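Local atomic coordinates of cytochrome C549 (Arthrospira maxima, PDB entry 1F1C), a protein that carries one covalently bound heme c and, as an extrinsic lumenal subunit, probably stabilises the oxygen-evolving complex of photosystem II. Residues Y73-T78 against P91-S96; E3-F8 against P121-E126. One frame throughout, in Å; residues are numbered along the deposited sequence.

Contacts 1 and 2 lie on opposite sides of the centre of this small chain, whose regular structure is mostly helix, their own centres about 25 Å apart and their nearest atoms about 14 Å. Along the sequence they are nested: 3-8 comes first, then 73-78 and 91-96, and 121-126 last, so contact 2 closes a loop of the chain, in sequence, that contains both halves of contact 1. Helix 67-75 supplies part of contact 1, and the next helix, 107-124, the C-terminal half of contact 2. The same helix 107-124 also touches Ile-74 and Lys-75, tying the terminal contact at the surface to the one beside the heme.

Contact 1: residues Y73-T78 against P91-S96; sequences YIKNPT and PSLKSS. With HEC (heme c), chain C.
Ile-74 and Ser-92 bring the two backbones closest, their CA atoms 5.1 Å apart where helix 67-75 ends and a type I turn begins. The pair illustrates how a loop following an axial ligand can pack on a helix end and the heme without hydrogen bonds between the segments. The carbonyl of Ile-74 instead meets carbon, with Ser-92 CA 3.2 Å from Ile-74 O in a CA-H...O contact. Ser-92 CB also presses on Pro-77, its 3.4 Å to Pro-77 CD being tighter than usual for two carbons, while Pro-77 CG sits against Pro-91 O.

On the heme side, Tyr-73 lays a ring face over pyrrole A, with Tyr-73 CE2 3.4 Å from heme C2A. The ring gets there because chi1 (-171°) swings CG to the far side of the CA-CB bond from the backbone N; Pro-77 CA lies over its other face. Replacing Tyr-73 with an alanine would probably open a gap between Pro-77 and the porphyrin and take away the edge-to-face partner of His-90, an axial iron ligand. Pro-91 rests its CG 3.7 Å from heme CMC; Ile-74 CD1 reaches methyl CMB.

At the outer side, Lys-94 crosses Asn-76 obliquely and brings its CE to 3.7 Å from Lys-75 O. Its ammonium has a long, weak ion pair with Glu-85, whereas Lys-75 NZ makes its salt bridge with Glu-107, outside the contact. Thus the end of helix 67-75 and the loop after His-90 form one heme-pocket wall, backed by Leu-110 of helix 107-124 against Ile-74 and Lys-75.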
loop_
_atom_site.group_PDB
_atom_site.type_symbol
_atom_site.label_atom_id
_atom_site.label_comp_id
_atom_site.label_asym_id
_atom_site.label_seq_id
_atom_site.Cartn_x
_atom_site.Cartn_y
_atom_site.Cartn_z
ATOM N N TYR A 73 3.638 2.123 15.090
ATOM C CA TYR A 73 2.899 1.835 13.877
ATOM C C TYR A 73 3.431 2.593 12.667
ATOM O O TYR A 73 3.611 2.009 11.598
ATOM C CB TYR A 73 1.415 2.164 14.054
ATOM C CG TYR A 73 0.609 1.667 12.888
ATOM C CD1 TYR A 73 0.128 0.353 12.855
ATOM C CD2 TYR A 73 0.421 2.469 11.765
ATOM C CE1 TYR A 73 -0.520 -0.147 11.723
ATOM C CE2 TYR A 73 -0.211 1.978 10.630
ATOM C CZ TYR A 73 -0.682 0.672 10.614
ATOM O OH TYR A 73 -1.322 0.197 9.493
ATOM N N ILE A 74 3.670 3.893 12.825
ATOM C CA ILE A 74 4.171 4.696 11.717
ATOM C C ILE A 74 5.590 4.294 11.366
ATOM O O ILE A 74 5.973 4.299 10.196
ATOM C CB ILE A 74 4.133 6.191 12.041
ATOM C CG1 ILE A 74 2.699 6.595 12.369
ATOM C CG2 ILE A 74 4.665 6.990 10.855
ATOM C CD1 ILE A 74 2.572 7.960 13.037
ATOM N N LYS A 75 6.369 3.944 12.380
ATOM C CA LYS A 75 7.740 3.512 12.154
ATOM C C LYS A 75 7.752 2.114 11.523
ATOM O O LYS A 75 8.622 1.794 10.709
ATOM C CB LYS A 75 8.506 3.470 13.479
ATOM C CG LYS A 75 8.760 4.836 14.095
ATOM C CD LYS A 75 9.188 4.739 15.553
ATOM C CE LYS A 75 10.479 3.965 15.734
ATOM N NZ LYS A 75 11.624 4.638 15.065
ATOM N N ASN A 76 6.770 1.292 11.886
ATOM C CA ASN A 76 6.719 -0.072 11.385
ATOM C C ASN A 76 5.289 -0.565 11.180
ATOM O O ASN A 76 4.785 -1.393 11.943
ATOM C CB ASN A 76 7.439 -0.988 12.373
ATOM C CG ASN A 76 7.731 -2.350 11.794
ATOM O OD1 ASN A 76 7.971 -3.302 12.533
ATOM N ND2 ASN A 76 7.730 -2.451 10.468
ATOM N N PRO A 77 4.616 -0.068 10.136
ATOM C CA PRO A 77 3.234 -0.449 9.816
ATOM C C PRO A 77 2.993 -1.956 9.632
ATOM O O PRO A 77 3.773 -2.647 8.975
ATOM C CB PRO A 77 2.954 0.333 8.536
ATOM C CG PRO A 77 3.794 1.556 8.696
ATOM C CD PRO A 77 5.091 0.995 9.232
ATOM N N THR A 78 1.906 -2.454 10.218
ATOM C CA THR A 78 1.543 -3.865 10.096
ATOM C C THR A 78 0.026 -3.993 9.896
ATOM O O THR A 78 -0.732 -3.100 10.283
ATOM C CB THR A 78 1.903 -4.664 11.356
ATOM O OG1 THR A 78 0.978 -4.326 12.396
ATOM C CG2 THR A 78 3.320 -4.361 11.808
ATOM N N PRO A 91 2.558 4.252 4.376
ATOM C CA PRO A 91 3.491 5.302 4.781
ATOM C C PRO A 91 4.249 4.940 6.056
ATOM O O PRO A 91 3.665 4.482 7.039
ATOM C CB PRO A 91 2.581 6.512 4.951
ATOM C CG PRO A 91 1.599 6.314 3.837
ATOM C CD PRO A 91 1.263 4.833 3.974
ATOM N N SER A 92 5.563 5.142 6.013
ATOM C CA SER A 92 6.467 4.849 7.122
ATOM C C SER A 92 7.798 5.488 6.758
ATOM O O SER A 92 7.943 6.041 5.669
ATOM C CB SER A 92 6.667 3.339 7.283
ATOM O OG SER A 92 7.397 2.803 6.187
ATOM N N LEU A 93 8.772 5.400 7.658
ATOM C CA LEU A 93 10.084 5.989 7.418
ATOM C C LEU A 93 10.926 5.163 6.455
ATOM O O LEU A 93 11.878 5.667 5.871
ATOM C CB LEU A 93 10.824 6.191 8.746
ATOM C CG LEU A 93 10.188 7.285 9.613
ATOM C CD1 LEU A 93 10.765 7.267 11.015
ATOM C CD2 LEU A 93 10.409 8.636 8.947
ATOM N N LYS A 94 10.568 3.898 6.281
ATOM C CA LYS A 94 11.293 3.030 5.365
ATOM C C LYS A 94 10.479 2.938 4.082
ATOM O O LYS A 94 10.754 2.126 3.201
ATOM C CB LYS A 94 11.461 1.637 5.980
ATOM C CG LYS A 94 10.154 0.890 6.181
ATOM C CD LYS A 94 10.365 -0.423 6.924
ATOM C CE LYS A 94 10.778 -0.190 8.371
ATOM N NZ LYS A 94 10.838 -1.467 9.136
ATOM N N SER A 95 9.480 3.804 3.990
ATOM C CA SER A 95 8.569 3.847 2.853
ATOM C C SER A 95 8.550 5.233 2.199
ATOM O O SER A 95 7.773 5.486 1.273
ATOM C CB SER A 95 7.166 3.477 3.350
ATOM O OG SER A 95 6.196 3.570 2.332
ATOM N N SER A 96 9.416 6.120 2.684
ATOM C CA SER A 96 9.500 7.492 2.185
ATOM C C SER A 96 9.809 7.606 0.694
ATOM O O SER A 96 9.761 8.699 0.129
ATOM C CB SER A 96 10.546 8.270 2.989
ATOM O OG SER A 96 11.798 7.603 2.973
HETATM FE FE HEC C . -2.767 4.529 7.454
HETATM C CHA HEC C . -4.047 1.707 8.848
HETATM C CHB HEC C . -2.079 5.757 10.662
HETATM C CHC HEC C . -1.263 7.304 6.176
HETATM C CHD HEC C . -3.861 3.580 4.399
HETATM N NA HEC C . -2.946 3.848 9.318
HETATM C C1A HEC C . -3.485 2.652 9.709
HETATM C C2A HEC C . -3.511 2.579 11.145
HETATM C C3A HEC C . -2.970 3.690 11.646
HETATM C C4A HEC C . -2.660 4.498 10.519
HETATM C CMA HEC C . -2.548 3.978 13.077
HETATM C CAA HEC C . -4.016 1.440 11.965
HETATM C CBA HEC C . -5.498 1.654 12.127
HETATM C CGA HEC C . -6.096 0.686 13.107
HETATM O O1A HEC C . -5.356 -0.190 13.594
HETATM O O2A HEC C . -7.301 0.799 13.389
HETATM N NB HEC C . -1.856 6.139 8.227
HETATM C C1B HEC C . -1.685 6.508 9.582
HETATM C C2B HEC C . -0.913 7.698 9.716
HETATM C C3B HEC C . -0.566 8.060 8.464
HETATM C C4B HEC C . -1.202 7.142 7.545
HETATM C CMB HEC C . -0.555 8.443 10.991
HETATM C CAB HEC C . 0.288 9.114 8.139
HETATM C CBB HEC C . 1.639 9.121 8.534
HETATM N NC HEC C . -2.634 5.286 5.688
HETATM C C1C HEC C . -1.991 6.458 5.324
HETATM C C2C HEC C . -2.113 6.703 3.927
HETATM C C3C HEC C . -2.783 5.642 3.391
HETATM C C4C HEC C . -3.149 4.780 4.518
HETATM C CMC HEC C . -1.651 7.952 3.179
HETATM C CAC HEC C . -3.168 5.524 2.030
HETATM C CBC HEC C . -2.204 5.510 0.977
HETATM N ND HEC C . -3.692 2.946 6.757
HETATM C C1D HEC C . -4.033 2.681 5.450
HETATM C C2D HEC C . -4.671 1.415 5.325
HETATM C C3D HEC C . -4.720 0.895 6.567
HETATM C C4D HEC C . -4.140 1.856 7.466
HETATM C CMD HEC C . -5.374 0.863 4.064
HETATM C CAD HEC C . -5.214 -0.501 6.959
HETATM C CBD HEC C . -4.112 -1.555 6.867
HETATM C CGD HEC C . -4.570 -2.935 7.331
HETATM O O1D HEC C . -4.844 -3.117 8.531
HETATM O O2D HEC C . -4.662 -3.847 6.486
#

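Contact 2: residues E3-F8 against P121-E126; sequences EELRTF and PKVRGE
Lys-122 reaches from the last turn of helix 107-124 to the N-terminal segment, and its aliphatic chain carries most of this contact. It exemplifies how a lysine can serve as a hydrocarbon chain while remaining at the surface. The tight part lies at the carbonyl of Leu-5, where Lys-122 CD comes to 3.2 Å from Leu-5 O. An extended run through chi2 and chi3, starting from chi1 of -63°, carries the chain to that carbonyl; it bends only at chi4 (-58°). Beyond Leu-5, Lys-122 CE runs past the Phe-8 ring on a slant, 3.9 Å from Phe-8 CD2. Phe-8 is the buried member of the group, for its ring also packs on Leu-118 and Leu-119 of the same helix and on Leu-19.

The other side is looser and more open to solvent. Leu-5 CD2 lies 4.4 Å from Lys-122 CB, and Leu-5 CD1 stands 4.4 Å from Val-123 CG1; Val-123 also touches Leu-1. Lys-122 NZ lies 6.3 Å from Glu-4 OE2, too far for a salt bridge although the charges are opposite.

Local bonds help shape 3-8. A type I turn runs from Glu-4 to Thr-7, whose N donates to Glu-4 O, and Thr-7 OG1 donates to Glu-3 O at 2.8 Å, tilted 19° from that carbonyl's plane. Backbone bonds pair Arg-6 with Leu-19 and Phe-8 with Ala-17, the latter joining strand 7-9 to its antiparallel partner 16-18.

No hydrogen bond or salt bridge joins the two segments, which meet by methylene, methyl and ring packing and by methylenes lying against a backbone carbonyl; the distant Glu-4 carboxylate probably adds no more than a mild, solvent-screened attraction for the lysine ammonium.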
loop_
_atom_site.group_PDB
_atom_site.type_symbol
_atom_site.label_atom_id
_atom_site.label_comp_id
_atom_site.label_asym_id
_atom_site.label_seq_id
_atom_site.Cartn_x
_atom_site.Cartn_y
_atom_site.Cartn_z
ATOM N N GLU A 3 -6.146 20.591 30.309
ATOM C CA GLU A 3 -5.025 19.665 30.372
ATOM C C GLU A 3 -5.547 18.238 30.487
ATOM O O GLU A 3 -4.812 17.273 30.269
ATOM C CB GLU A 3 -4.139 19.991 31.573
ATOM C CG GLU A 3 -3.521 21.375 31.526
ATOM C CD GLU A 3 -2.475 21.577 32.605
ATOM O OE1 GLU A 3 -1.481 20.821 32.619
ATOM O OE2 GLU A 3 -2.647 22.492 33.441
ATOM N N GLU A 4 -6.826 18.113 30.830
ATOM C CA GLU A 4 -7.457 16.809 30.974
ATOM C C GLU A 4 -7.633 16.126 29.617
ATOM O O GLU A 4 -7.236 14.975 29.430
ATOM C CB GLU A 4 -8.816 16.963 31.659
ATOM C CG GLU A 4 -9.539 15.647 31.877
ATOM C CD GLU A 4 -8.657 14.615 32.556
ATOM O OE1 GLU A 4 -8.154 14.898 33.668
ATOM O OE2 GLU A 4 -8.464 13.525 31.974
ATOM N N LEU A 5 -8.230 16.838 28.670
ATOM C CA LEU A 5 -8.444 16.282 27.346
ATOM C C LEU A 5 -7.113 15.954 26.693
ATOM O O LEU A 5 -7.026 15.049 25.860
ATOM C CB LEU A 5 -9.208 17.275 26.472
ATOM C CG LEU A 5 -10.644 17.598 26.892
ATOM C CD1 LEU A 5 -11.175 18.707 26.009
ATOM C CD2 LEU A 5 -11.529 16.354 26.785
ATOM N N ARG A 6 -6.079 16.688 27.089
ATOM C CA ARG A 6 -4.744 16.515 26.537
ATOM C C ARG A 6 -3.900 15.488 27.288
ATOM O O ARG A 6 -2.680 15.466 27.150
ATOM C CB ARG A 6 -4.031 17.868 26.494
ATOM C CG ARG A 6 -4.672 18.847 25.508
ATOM C CD ARG A 6 -4.498 20.296 25.927
ATOM N NE ARG A 6 -3.098 20.661 26.103
ATOM C CZ ARG A 6 -2.588 21.130 27.239
ATOM N NH1 ARG A 6 -3.362 21.295 28.307
ATOM N NH2 ARG A 6 -1.299 21.434 27.310
ATOM N N THR A 7 -4.560 14.642 28.076
ATOM C CA THR A 7 -3.883 13.587 28.823
ATOM C C THR A 7 -4.151 12.281 28.073
ATOM O O THR A 7 -5.302 11.864 27.961
ATOM C CB THR A 7 -4.442 13.439 30.260
ATOM O OG1 THR A 7 -4.262 14.662 30.989
ATOM C CG2 THR A 7 -3.719 12.327 30.994
ATOM N N PHE A 8 -3.102 11.642 27.555
ATOM C CA PHE A 8 -3.276 10.398 26.822
ATOM C C PHE A 8 -2.399 9.304 27.389
ATOM O O PHE A 8 -1.453 9.575 28.125
ATOM C CB PHE A 8 -2.904 10.571 25.347
ATOM C CG PHE A 8 -3.360 11.860 24.755
ATOM C CD1 PHE A 8 -2.550 12.985 24.815
ATOM C CD2 PHE A 8 -4.614 11.963 24.157
ATOM C CE1 PHE A 8 -2.980 14.199 24.292
ATOM C CE2 PHE A 8 -5.057 13.175 23.629
ATOM C CZ PHE A 8 -4.239 14.296 23.697
ATOM N N PRO A 121 -11.286 11.846 18.805
ATOM C CA PRO A 121 -12.559 11.362 19.363
ATOM C C PRO A 121 -12.961 12.082 20.664
ATOM O O PRO A 121 -14.140 12.213 20.985
ATOM C CB PRO A 121 -12.306 9.869 19.558
ATOM C CG PRO A 121 -10.798 9.787 19.755
ATOM C CD PRO A 121 -10.268 10.778 18.755
ATOM N N LYS A 122 -11.981 12.565 21.415
ATOM C CA LYS A 122 -12.282 13.275 22.661
ATOM C C LYS A 122 -12.982 14.602 22.368
ATOM O O LYS A 122 -13.696 15.132 23.217
ATOM C CB LYS A 122 -10.994 13.564 23.453
ATOM C CG LYS A 122 -10.230 12.330 23.939
ATOM C CD LYS A 122 -8.953 12.732 24.672
ATOM C CE LYS A 122 -8.276 11.535 25.326
ATOM N NZ LYS A 122 -9.200 10.854 26.282
ATOM N N VAL A 123 -12.773 15.134 21.167
ATOM C CA VAL A 123 -13.382 16.410 20.791
ATOM C C VAL A 123 -14.423 16.307 19.669
ATOM O O VAL A 123 -15.331 17.128 19.582
ATOM C CB VAL A 123 -12.288 17.462 20.401
ATOM C CG1 VAL A 123 -11.581 17.972 21.650
ATOM C CG2 VAL A 123 -11.261 16.837 19.477
ATOM N N ARG A 124 -14.319 15.296 18.822
ATOM C CA ARG A 124 -15.292 15.164 17.740
ATOM C C ARG A 124 -16.254 14.022 17.964
ATOM O O ARG A 124 -17.119 13.756 17.118
ATOM C CB ARG A 124 -14.589 14.946 16.406
ATOM C CG ARG A 124 -13.953 16.184 15.860
ATOM C CD ARG A 124 -13.157 15.861 14.630
ATOM N NE ARG A 124 -12.414 17.022 14.175
ATOM C CZ ARG A 124 -11.406 16.978 13.307
ATOM N NH1 ARG A 124 -11.011 15.817 12.790
ATOM N NH2 ARG A 124 -10.785 18.109 12.957
ATOM N N GLY A 125 -16.088 13.337 19.092
ATOM C CA GLY A 125 -16.945 12.208 19.402
ATOM C C GLY A 125 -16.944 11.160 18.300
ATOM O O GLY A 125 -15.895 10.731 17.840
ATOM N N GLU A 126 -18.133 10.761 17.871
ATOM C CA GLU A 126 -18.270 9.751 16.839
ATOM C C GLU A 126 -18.148 10.294 15.422
ATOM O O GLU A 126 -18.280 9.550 14.457
ATOM C CB GLU A 126 -19.599 9.028 17.003
ATOM C CG GLU A 126 -19.670 8.153 18.232
ATOM C CD GLU A 126 -21.098 7.839 18.613
ATOM O OE1 GLU A 126 -21.874 7.432 17.720
ATOM O OE2 GLU A 126 -21.443 8.002 19.805
#